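Local coordinates for lipoprotein, putative (Bacillus anthracis, PDB 4NOH) that is of unknown function but is a putative lipoprotein, perhaps lipid-binding, that belongs to an uncharacterised lipoprotein family, at residues Ile6-Asp11 / Gln17-Tyr22; Gly37-Lys42 / Val94-Lys99; Glu53-Val56 / Met60-Lys63; Pro152-Gly157 / Glu161-Val166. All blocks are in the same frame, centred on the assembly; numbering follows the deposited sequence.

Interaction 1: residues Ile6-Asp11 / Gln17-Tyr22; sequences IVMYGD and QTMDQY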
# COMPACT_ATOMS: atom_id res chain seq x y z
N ILE A 6 4.14 5.95 10.03
CA ILE A 6 3.66 4.57 10.18
C ILE A 6 2.66 4.29 9.07
O ILE A 6 1.68 5.05 8.88
CB ILE A 6 3.02 4.27 11.54
CG1 ILE A 6 4.01 4.59 12.69
CG2 ILE A 6 2.60 2.80 11.59
CD1 ILE A 6 3.49 4.39 14.11
N VAL A 7 2.90 3.24 8.31
CA VAL A 7 1.94 2.73 7.33
C VAL A 7 1.21 1.58 8.01
O VAL A 7 1.86 0.71 8.60
CB VAL A 7 2.59 2.27 6.02
CG1 VAL A 7 1.58 1.54 5.12
CG2 VAL A 7 3.19 3.46 5.27
N MSE A 8 -0.10 1.58 7.93
CA MSE A 8 -0.94 0.55 8.54
C MSE A 8 -1.92 0.04 7.53
O MSE A 8 -2.32 0.74 6.59
CB MSE A 8 -1.64 1.10 9.78
CG MSE A 8 -2.44 2.36 9.54
SE MSE A 8 -2.91 3.27 11.24
CE MSE A 8 -1.23 4.25 11.42
N TYR A 9 -2.36 -1.20 7.72
CA TYR A 9 -3.23 -1.87 6.80
C TYR A 9 -4.31 -2.56 7.54
O TYR A 9 -4.06 -3.18 8.57
CB TYR A 9 -2.47 -2.96 6.04
CG TYR A 9 -1.19 -2.55 5.37
CD1 TYR A 9 -0.00 -2.50 6.09
CD2 TYR A 9 -1.14 -2.27 4.01
CE1 TYR A 9 1.19 -2.18 5.49
CE2 TYR A 9 0.07 -1.94 3.38
CZ TYR A 9 1.23 -1.88 4.13
OH TYR A 9 2.40 -1.50 3.52
N GLY A 10 -5.52 -2.51 7.02
CA GLY A 10 -6.61 -3.24 7.70
C GLY A 10 -7.95 -2.75 7.26
O GLY A 10 -8.11 -2.17 6.18
N ASP A 11 -8.96 -3.06 8.05
CA ASP A 11 -10.27 -2.53 7.75
C ASP A 11 -10.27 -1.04 8.01
O ASP A 11 -9.60 -0.57 8.92
CB ASP A 11 -11.35 -3.17 8.65
CG ASP A 11 -11.89 -4.45 8.10
OD1 ASP A 11 -11.35 -5.00 7.09
OD2 ASP A 11 -12.92 -4.87 8.69
N GLN A 17 -9.79 4.02 13.78
CA GLN A 17 -9.73 4.00 15.24
C GLN A 17 -8.31 4.27 15.72
O GLN A 17 -8.11 4.84 16.78
CB GLN A 17 -10.21 2.68 15.83
CG GLN A 17 -11.72 2.45 15.72
CD GLN A 17 -12.14 1.19 16.43
OE1 GLN A 17 -11.77 0.96 17.57
NE2 GLN A 17 -12.93 0.37 15.75
N THR A 18 -7.33 3.80 14.96
CA THR A 18 -5.94 3.98 15.33
C THR A 18 -5.55 5.44 15.14
O THR A 18 -4.92 6.03 16.01
CB THR A 18 -5.05 3.04 14.52
OG1 THR A 18 -5.43 1.68 14.81
CG2 THR A 18 -3.60 3.26 14.89
N MSE A 19 -5.94 6.03 14.02
CA MSE A 19 -5.69 7.45 13.80
C MSE A 19 -6.31 8.23 14.93
O MSE A 19 -5.65 9.07 15.56
CB MSE A 19 -6.35 7.93 12.50
CG MSE A 19 -5.81 7.17 11.30
SE MSE A 19 -3.92 7.63 11.02
CE MSE A 19 -3.86 7.00 9.16
N ASP A 20 -7.57 7.92 15.24
CA ASP A 20 -8.29 8.63 16.28
C ASP A 20 -7.58 8.55 17.63
O ASP A 20 -7.46 9.53 18.34
CB ASP A 20 -9.74 8.12 16.45
CG ASP A 20 -10.61 8.38 15.22
OD1 ASP A 20 -10.21 9.14 14.31
OD2 ASP A 20 -11.72 7.78 15.14
N GLN A 21 -7.07 7.37 17.96
CA GLN A 21 -6.39 7.18 19.23
C GLN A 21 -5.18 8.09 19.39
O GLN A 21 -4.88 8.58 20.49
CB GLN A 21 -5.98 5.71 19.35
CG GLN A 21 -5.27 5.39 20.64
CD GLN A 21 -4.99 3.91 20.77
OE1 GLN A 21 -5.28 3.12 19.87
NE2 GLN A 21 -4.39 3.53 21.90
N TYR A 22 -4.47 8.31 18.30
CA TYR A 22 -3.25 9.10 18.32
C TYR A 22 -3.36 10.44 17.59
O TYR A 22 -2.33 11.05 17.26
CB TYR A 22 -2.13 8.24 17.66
CG TYR A 22 -1.86 6.99 18.45
CD1 TYR A 22 -1.28 7.06 19.71
CD2 TYR A 22 -2.17 5.74 17.93
CE1 TYR A 22 -1.05 5.90 20.45
CE2 TYR A 22 -1.95 4.59 18.66
CZ TYR A 22 -1.39 4.68 19.91
OH TYR A 22 -1.14 3.51 20.64
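No flat group takes part where Met8 meets Thr18 and Met19; the aromatic rings nearby lie to the side. The Tyr22 ring has one face covered from within its own segment by Gln21 CG, 3.9 Å above the plane and over the ring centre. The Tyr9 ring stacks on Tyr115 and also meets His164, away from the helix.

The contact itself is apolar and carried by Met8, a selenomethionine. Its CG sits between the backbone N and the carbonyl carbon (chi1 54°), the chain then runs out extended, and a bend at chi3 (85°) turns the methyl aside, leaving the selenium foremost. Met8 SE lies 3.7 Å from Thr18 CG2 and 3.9 Å from Thr18 CB, the two side chains approaching tip to tip. Thr18 offers its methyl because its hydroxyl stays near the helix backbone: OG1 is hydrogen-bonded to Gly14 O, one turn earlier. A looser approach, Met8 CE to Met19 SE at 4.3 Å, is doubtful, since Met19 has two conformers. Both methionines also touch Ala140 of strand 134-142.

The nearest CA atoms, those of Met8 and Thr18, are 9.1 Å apart, so side chains alone bridge strand 5-10 and helix 12-21. With the one hydroxyl satisfied inside the helix, the contact rests on dispersion between buried, polarisable and apolar groups.

Interaction 2: residues Gly37-Lys42 / Val94-Lys99; sequences GTVNEK and VVIDGK
The apolar contacts all run through Val39, which meets Val94 and Ile96. Its CG1, anti to the backbone N (chi1 172°), reaches Val94 CG1 at 3.9 Å, while its other branch, CG2, lies 3.9 Å from Ile96 CG1. In both pairs the side chains cross at about a right angle, and Val39 enters between two residues that are i and i+2 on the facing segment. Met118 of strand 118-122 touches Val39 and Val94, and Val44 touches Val39 and Ile96, extending the cluster to strands 118-122 and 42-48.

A second kind of contact is methyl against carbonyl: Val39 CG2 is 3.6 Å from Val95 O, the shortest approach between the segments.

The polar link is indirect. One water donates to Asn40 OD1 at 3.2 Å and accepts from Val95 N at 3.0 Å, so it joins a turn side chain to a strand amide that has no direct partner on the facing segment.

Backbone hydrogen bonds stay within each segment. Val39 N to Lys42 O (2.8 Å) and its reciprocal close one type I' turn, and Ile96 N to Lys99 O (2.8 Å) with its reciprocal closes the other.

Each segment is thus the end of a tight two-residue beta hairpin. Strands 95-96 and 26-39 stand first and sixth across the mixed sheet, yet their side chains meet; this is consistent with a strongly curled, barrel-like end of the sheet, with the two hairpins coming together by side chains and water.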
# COMPACT_ATOMS: atom_id res chain seq x y z
N GLY A 37 -6.62 -9.50 -2.57
CA GLY A 37 -7.00 -10.77 -3.16
C GLY A 37 -5.83 -11.72 -3.23
O GLY A 37 -4.80 -11.49 -2.61
N THR A 38 -6.02 -12.83 -3.93
CA THR A 38 -4.94 -13.77 -4.19
C THR A 38 -4.83 -14.05 -5.68
O THR A 38 -5.80 -13.90 -6.44
CB THR A 38 -5.17 -15.13 -3.54
OG1 THR A 38 -6.46 -15.61 -3.92
CG2 THR A 38 -5.06 -15.05 -2.04
N VAL A 39 -3.64 -14.42 -6.10
CA VAL A 39 -3.36 -14.83 -7.47
C VAL A 39 -2.20 -15.80 -7.36
O VAL A 39 -1.13 -15.42 -6.88
CB VAL A 39 -2.95 -13.66 -8.39
CG1 VAL A 39 -2.49 -14.18 -9.74
CG2 VAL A 39 -4.10 -12.70 -8.58
N ASN A 40 -2.42 -17.05 -7.77
CA ASN A 40 -1.37 -18.07 -7.73
C ASN A 40 -0.84 -18.36 -6.30
O ASN A 40 0.37 -18.44 -6.10
CB ASN A 40 -0.19 -17.62 -8.62
CG ASN A 40 -0.61 -17.36 -10.07
OD1 ASN A 40 -0.16 -16.40 -10.70
ND2 ASN A 40 -1.48 -18.22 -10.60
N GLU A 41 -1.74 -18.53 -5.33
CA GLU A 41 -1.37 -18.76 -3.92
C GLU A 41 -0.60 -17.59 -3.26
O GLU A 41 -0.06 -17.75 -2.16
CB GLU A 41 -0.57 -20.06 -3.75
CG GLU A 41 -1.41 -21.32 -3.86
CD GLU A 41 -0.59 -22.58 -3.65
OE1 GLU A 41 0.41 -22.56 -2.89
OE2 GLU A 41 -0.96 -23.60 -4.25
N LYS A 42 -0.58 -16.43 -3.91
CA LYS A 42 0.10 -15.24 -3.39
C LYS A 42 -0.91 -14.15 -3.17
O LYS A 42 -1.92 -14.09 -3.86
CB LYS A 42 1.14 -14.72 -4.38
CG LYS A 42 2.27 -15.70 -4.69
CD LYS A 42 3.09 -16.01 -3.45
CE LYS A 42 4.34 -16.85 -3.75
NZ LYS A 42 5.36 -16.06 -4.51
N VAL A 94 0.30 -12.96 -14.11
CA VAL A 94 -0.62 -12.53 -13.07
C VAL A 94 -1.91 -12.10 -13.74
O VAL A 94 -1.91 -11.12 -14.49
CB VAL A 94 -0.03 -11.37 -12.23
CG1 VAL A 94 -1.03 -10.85 -11.22
CG2 VAL A 94 1.21 -11.88 -11.52
N VAL A 95 -2.99 -12.85 -13.50
CA VAL A 95 -4.30 -12.56 -14.06
C VAL A 95 -5.25 -12.17 -12.95
O VAL A 95 -5.43 -12.90 -11.97
CB VAL A 95 -4.88 -13.76 -14.81
CG1 VAL A 95 -6.27 -13.43 -15.33
CG2 VAL A 95 -3.96 -14.15 -15.94
N ILE A 96 -5.85 -11.00 -13.12
CA ILE A 96 -6.79 -10.46 -12.16
C ILE A 96 -8.07 -10.14 -12.90
O ILE A 96 -8.08 -9.36 -13.86
CB ILE A 96 -6.20 -9.20 -11.48
CG1 ILE A 96 -4.94 -9.58 -10.72
CG2 ILE A 96 -7.22 -8.56 -10.54
CD1 ILE A 96 -4.26 -8.42 -10.06
N ASP A 97 -9.15 -10.81 -12.48
CA ASP A 97 -10.46 -10.62 -13.09
C ASP A 97 -10.38 -10.86 -14.61
O ASP A 97 -10.92 -10.09 -15.40
CB ASP A 97 -10.97 -9.21 -12.74
CG ASP A 97 -12.48 -9.07 -12.88
OD1 ASP A 97 -13.19 -10.12 -12.92
OD2 ASP A 97 -12.97 -7.92 -12.92
N GLY A 98 -9.67 -11.92 -15.00
CA GLY A 98 -9.48 -12.28 -16.40
C GLY A 98 -8.53 -11.42 -17.22
O GLY A 98 -8.40 -11.63 -18.43
N LYS A 99 -7.83 -10.49 -16.57
CA LYS A 99 -6.91 -9.58 -17.26
C LYS A 99 -5.46 -9.83 -16.82
O LYS A 99 -5.17 -9.89 -15.63
CB LYS A 99 -7.28 -8.14 -16.91
CG LYS A 99 -8.71 -7.73 -17.29
CD LYS A 99 -8.91 -7.71 -18.78
CE LYS A 99 -10.31 -7.22 -19.13
NZ LYS A 99 -10.49 -7.11 -20.59
O HOH W 1 -2.72 -15.65 -12.48

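Interaction 3: residues Glu53-Val56 / Met60-Lys63; sequences EKMV and MLKK
Met55 and Met60 cross at about a right angle, and so do Val56 and Leu61, giving two perpendicular pairs at the exit of helix 49-57. In the first pair Met55, a selenomethionine, bends at chi3 (86°) and brings its terminal CE to 3.9 Å from Met60 CB. The contact is with the root of Met60, whose own selenium end leads away toward Val7 and Val166.

In the second pair it is branch against branch: Val56 CG2, anti to the carbonyl carbon, lies 3.9 Å from Leu61 CD1. Leu61 also meets the preceding helix residue, its CG 4.1 Å from Met55 CB. Its isobutyl group is thereby set against both helix residues, and Ile109 of strand 107-109 touches Met55 as well as Leu61.

The backbone adds a polar tie. Met60 N donates to Met55 O at 3.0 Å, nearly straight at the hydrogen (168°), with the nitrogen 30° out of the carbonyl plane. The bond runs from residue i+5 back to i and bridges the turn between the helix and strand 61-65.

Chemically, the contact couples one well-aligned backbone bond with a buried apolar cluster. A carbonyl near the helix's C-terminal end gains a donor from beyond the helix, while the four side chains pack in the angle between helix and strand, consistent with a set orientation of the two.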
# COMPACT_ATOMS: atom_id res chain seq x y z
N GLU A 53 -1.88 7.05 -8.06
CA GLU A 53 -1.30 8.36 -8.35
C GLU A 53 -1.16 9.15 -7.06
O GLU A 53 -0.17 9.85 -6.82
CB GLU A 53 -2.17 9.14 -9.33
CG GLU A 53 -2.07 8.66 -10.77
CD GLU A 53 -2.93 9.48 -11.74
OE1 GLU A 53 -4.02 10.00 -11.34
OE2 GLU A 53 -2.54 9.61 -12.91
N LYS A 54 -2.18 9.06 -6.21
CA LYS A 54 -2.12 9.78 -4.92
C LYS A 54 -1.02 9.21 -4.01
O LYS A 54 -0.34 9.96 -3.30
CB LYS A 54 -3.49 9.79 -4.25
CG LYS A 54 -4.49 10.67 -4.99
CD LYS A 54 -5.92 10.49 -4.51
CE LYS A 54 -6.87 11.43 -5.23
NZ LYS A 54 -8.27 11.08 -4.92
N MSE A 55 -0.84 7.90 -4.02
CA MSE A 55 0.25 7.28 -3.27
C MSE A 55 1.60 7.78 -3.78
O MSE A 55 2.51 8.03 -2.98
CB MSE A 55 0.23 5.76 -3.38
CG MSE A 55 -0.90 5.21 -2.59
SE MSE A 55 -0.62 3.27 -2.32
CE MSE A 55 0.50 3.35 -0.71
N VAL A 56 1.77 7.90 -5.08
CA VAL A 56 3.03 8.44 -5.64
C VAL A 56 3.27 9.88 -5.14
O VAL A 56 4.39 10.24 -4.83
CB VAL A 56 3.05 8.37 -7.18
CG1 VAL A 56 4.24 9.13 -7.78
CG2 VAL A 56 3.11 6.92 -7.64
N MSE A 60 4.94 7.17 -1.43
CA MSE A 60 4.72 5.91 -0.70
C MSE A 60 4.90 4.66 -1.48
O MSE A 60 4.90 3.58 -0.90
CB MSE A 60 3.34 5.95 -0.01
CG MSE A 60 3.41 6.65 1.35
SE MSE A 60 4.68 5.78 2.64
CE MSE A 60 5.90 7.30 2.77
N LEU A 61 5.01 4.77 -2.79
CA LEU A 61 5.36 3.64 -3.64
C LEU A 61 6.84 3.75 -3.87
O LEU A 61 7.32 4.70 -4.48
CB LEU A 61 4.56 3.60 -4.94
CG LEU A 61 3.10 3.13 -4.81
CD1 LEU A 61 2.37 3.40 -6.10
CD2 LEU A 61 3.04 1.63 -4.52
N LYS A 62 7.59 2.76 -3.43
CA LYS A 62 9.04 2.84 -3.46
C LYS A 62 9.71 1.66 -4.13
O LYS A 62 9.38 0.51 -3.83
CB LYS A 62 9.57 2.95 -2.01
CG LYS A 62 8.94 4.08 -1.18
CD LYS A 62 9.71 4.38 0.09
CE LYS A 62 9.09 5.52 0.89
NZ LYS A 62 9.90 5.91 2.08
N LYS A 63 10.65 1.94 -5.02
CA LYS A 63 11.39 0.90 -5.69
C LYS A 63 12.43 0.37 -4.73
O LYS A 63 13.09 1.14 -4.01
CB LYS A 63 12.10 1.44 -6.94
CG LYS A 63 12.85 0.37 -7.72
CD LYS A 63 13.79 0.93 -8.80
CE LYS A 63 13.20 2.12 -9.54
NZ LYS A 63 13.43 3.41 -8.82

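Interaction 4: residues Pro152-Gly157 / Glu161-Val166; sequences PDIKRG and EEAHMV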
# COMPACT_ATOMS: atom_id res chain seq x y z
N PRO A 152 5.01 0.02 18.73
CA PRO A 152 4.78 -1.32 19.26
C PRO A 152 3.35 -1.53 19.79
O PRO A 152 2.85 -2.64 19.74
CB PRO A 152 5.80 -1.46 20.39
CG PRO A 152 6.64 -0.26 20.37
CD PRO A 152 6.16 0.71 19.37
N ASP A 153 2.72 -0.47 20.27
CA ASP A 153 1.35 -0.58 20.77
C ASP A 153 0.40 -0.86 19.61
O ASP A 153 -0.52 -1.68 19.73
CB ASP A 153 0.95 0.66 21.57
CG ASP A 153 1.64 0.73 22.96
OD1 ASP A 153 2.16 -0.29 23.47
OD2 ASP A 153 1.62 1.81 23.59
N ILE A 154 0.66 -0.23 18.46
CA ILE A 154 -0.15 -0.49 17.26
C ILE A 154 0.05 -1.94 16.80
O ILE A 154 -0.91 -2.64 16.43
CB ILE A 154 0.17 0.51 16.14
CG1 ILE A 154 -0.32 1.91 16.56
CG2 ILE A 154 -0.46 0.06 14.83
CD1 ILE A 154 0.08 3.04 15.64
N LYS A 155 1.29 -2.40 16.82
CA LYS A 155 1.58 -3.78 16.47
C LYS A 155 0.97 -4.81 17.42
O LYS A 155 0.51 -5.85 16.98
CB LYS A 155 3.08 -3.98 16.34
CG LYS A 155 3.62 -3.48 15.02
CD LYS A 155 3.14 -4.34 13.84
CE LYS A 155 3.66 -5.77 13.93
NZ LYS A 155 3.12 -6.71 12.91
N ARG A 156 0.98 -4.52 18.72
CA ARG A 156 0.39 -5.45 19.72
C ARG A 156 -1.13 -5.45 19.69
O ARG A 156 -1.77 -6.42 20.10
CB ARG A 156 0.82 -5.10 21.14
CG ARG A 156 2.15 -5.69 21.58
CD ARG A 156 2.40 -5.35 23.03
NE ARG A 156 2.61 -3.91 23.23
CZ ARG A 156 3.80 -3.32 23.35
NH1 ARG A 156 4.93 -4.02 23.33
NH2 ARG A 156 3.87 -2.00 23.53
N GLY A 157 -1.69 -4.34 19.24
CA GLY A 157 -3.11 -4.15 19.17
C GLY A 157 -3.81 -4.98 18.12
O GLY A 157 -3.18 -5.65 17.30
N GLU A 161 -4.25 -4.81 10.93
CA GLU A 161 -3.69 -6.12 10.56
C GLU A 161 -2.16 -6.14 10.43
O GLU A 161 -1.51 -7.18 10.64
CB GLU A 161 -4.34 -6.60 9.25
CG GLU A 161 -5.86 -6.76 9.38
CD GLU A 161 -6.59 -7.18 8.13
OE1 GLU A 161 -5.97 -7.72 7.19
OE2 GLU A 161 -7.83 -6.98 8.09
N GLU A 162 -1.58 -4.98 10.08
CA GLU A 162 -0.16 -4.86 9.88
C GLU A 162 0.22 -3.39 9.93
O GLU A 162 -0.60 -2.52 9.70
CB GLU A 162 0.20 -5.45 8.50
CG GLU A 162 1.68 -5.45 8.16
CD GLU A 162 2.55 -6.18 9.17
OE1 GLU A 162 3.00 -7.31 8.88
OE2 GLU A 162 2.75 -5.66 10.30
N ALA A 163 1.46 -3.13 10.32
CA ALA A 163 1.97 -1.78 10.41
C ALA A 163 3.48 -1.80 10.35
O ALA A 163 4.11 -2.76 10.77
CB ALA A 163 1.51 -1.10 11.70
N HIS A 164 4.07 -0.75 9.78
CA HIS A 164 5.51 -0.63 9.70
C HIS A 164 5.94 0.82 9.70
O HIS A 164 5.17 1.71 9.28
CB HIS A 164 6.12 -1.43 8.52
CG HIS A 164 5.56 -1.14 7.16
ND1 HIS A 164 6.37 -0.97 6.06
CD2 HIS A 164 4.29 -1.08 6.70
CE1 HIS A 164 5.62 -0.81 4.98
NE2 HIS A 164 4.35 -0.90 5.34
N MSE A 165 7.16 1.05 10.15
CA MSE A 165 7.75 2.38 10.18
C MSE A 165 8.26 2.72 8.81
O MSE A 165 8.93 1.89 8.15
CB MSE A 165 8.96 2.42 11.11
CG MSE A 165 8.56 2.12 12.55
SE MSE A 165 7.66 3.62 13.44
CE MSE A 165 8.69 5.20 12.86
N VAL A 166 8.05 3.96 8.42
CA VAL A 166 8.48 4.40 7.12
C VAL A 166 9.03 5.81 7.16
O VAL A 166 8.66 6.61 8.02
CB VAL A 166 7.31 4.36 6.09
CG1 VAL A 166 6.67 2.97 6.03
CG2 VAL A 166 6.24 5.42 6.38
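Glu162, which Lys155 engages in a salt bridge, forms with Glu161 a classic beta bulge facing Tyr9 on strand 5-10. Lys155 NZ lies 2.8 Å from Glu162 OE2, approaching on the syn side and 21° out of the carboxylate plane. The same oxygen takes a second bond on its anti lone pair from Ala163 N, also at 2.8 Å, with an N-H...O angle of 152°. Glu162 can do this because its chain folds back at chi2, setting the carboxylate beside its own backbone. Two donors thus grip one oxygen, which should restrain the carboxylate and would be expected to favour its charged form.

Lys155 curls to get there, bent at both chi2 and chi3, and its aliphatic part passes the strand: Lys155 CD is 3.6 Å from Ala163 O. Deeper in, Ile154 CG2 rests on Ala163 CB at 3.9 Å, and the nearest CA atoms of the segments, those of Lys155 and Ala163, are 6.4 Å apart. The polar pair therefore lies at the more open margin and the apolar pair is buried.

Helical residues 152-156 and strand 162-166 run nearly antiparallel, at 162°, with axes 8.2 Å apart at their closest, and are joined by a short loop. Strand 162-166 is an outermost strand of the mixed sheet, bonded to strand 5-10. Ile154 also touches Tyr22 and Thr18, so the helix neighbours helix 12-21.

Overall arrangement
Interactions 1 and 4 are close, their centres about 9 Å apart, because strands 5-10 and 162-166 are neighbours in the mixed sheet; this pairing sets the first and last strands side by side. Interaction 2 belongs to the same sheet but sits about 27 Å, centre to centre, from each, and on the opposite side of the chain's centre from interaction 1. In sequence, interaction 1 closes first, interaction 2 then opens with interaction 3 inside its loop, and interaction 4 comes last. Interaction 3, where helix 49-57 passes into the three-stranded sheet, touches interactions 1 and 4 through Met60. Together they sample both ends of the long sheet and the smaller one that Met60 packs against it.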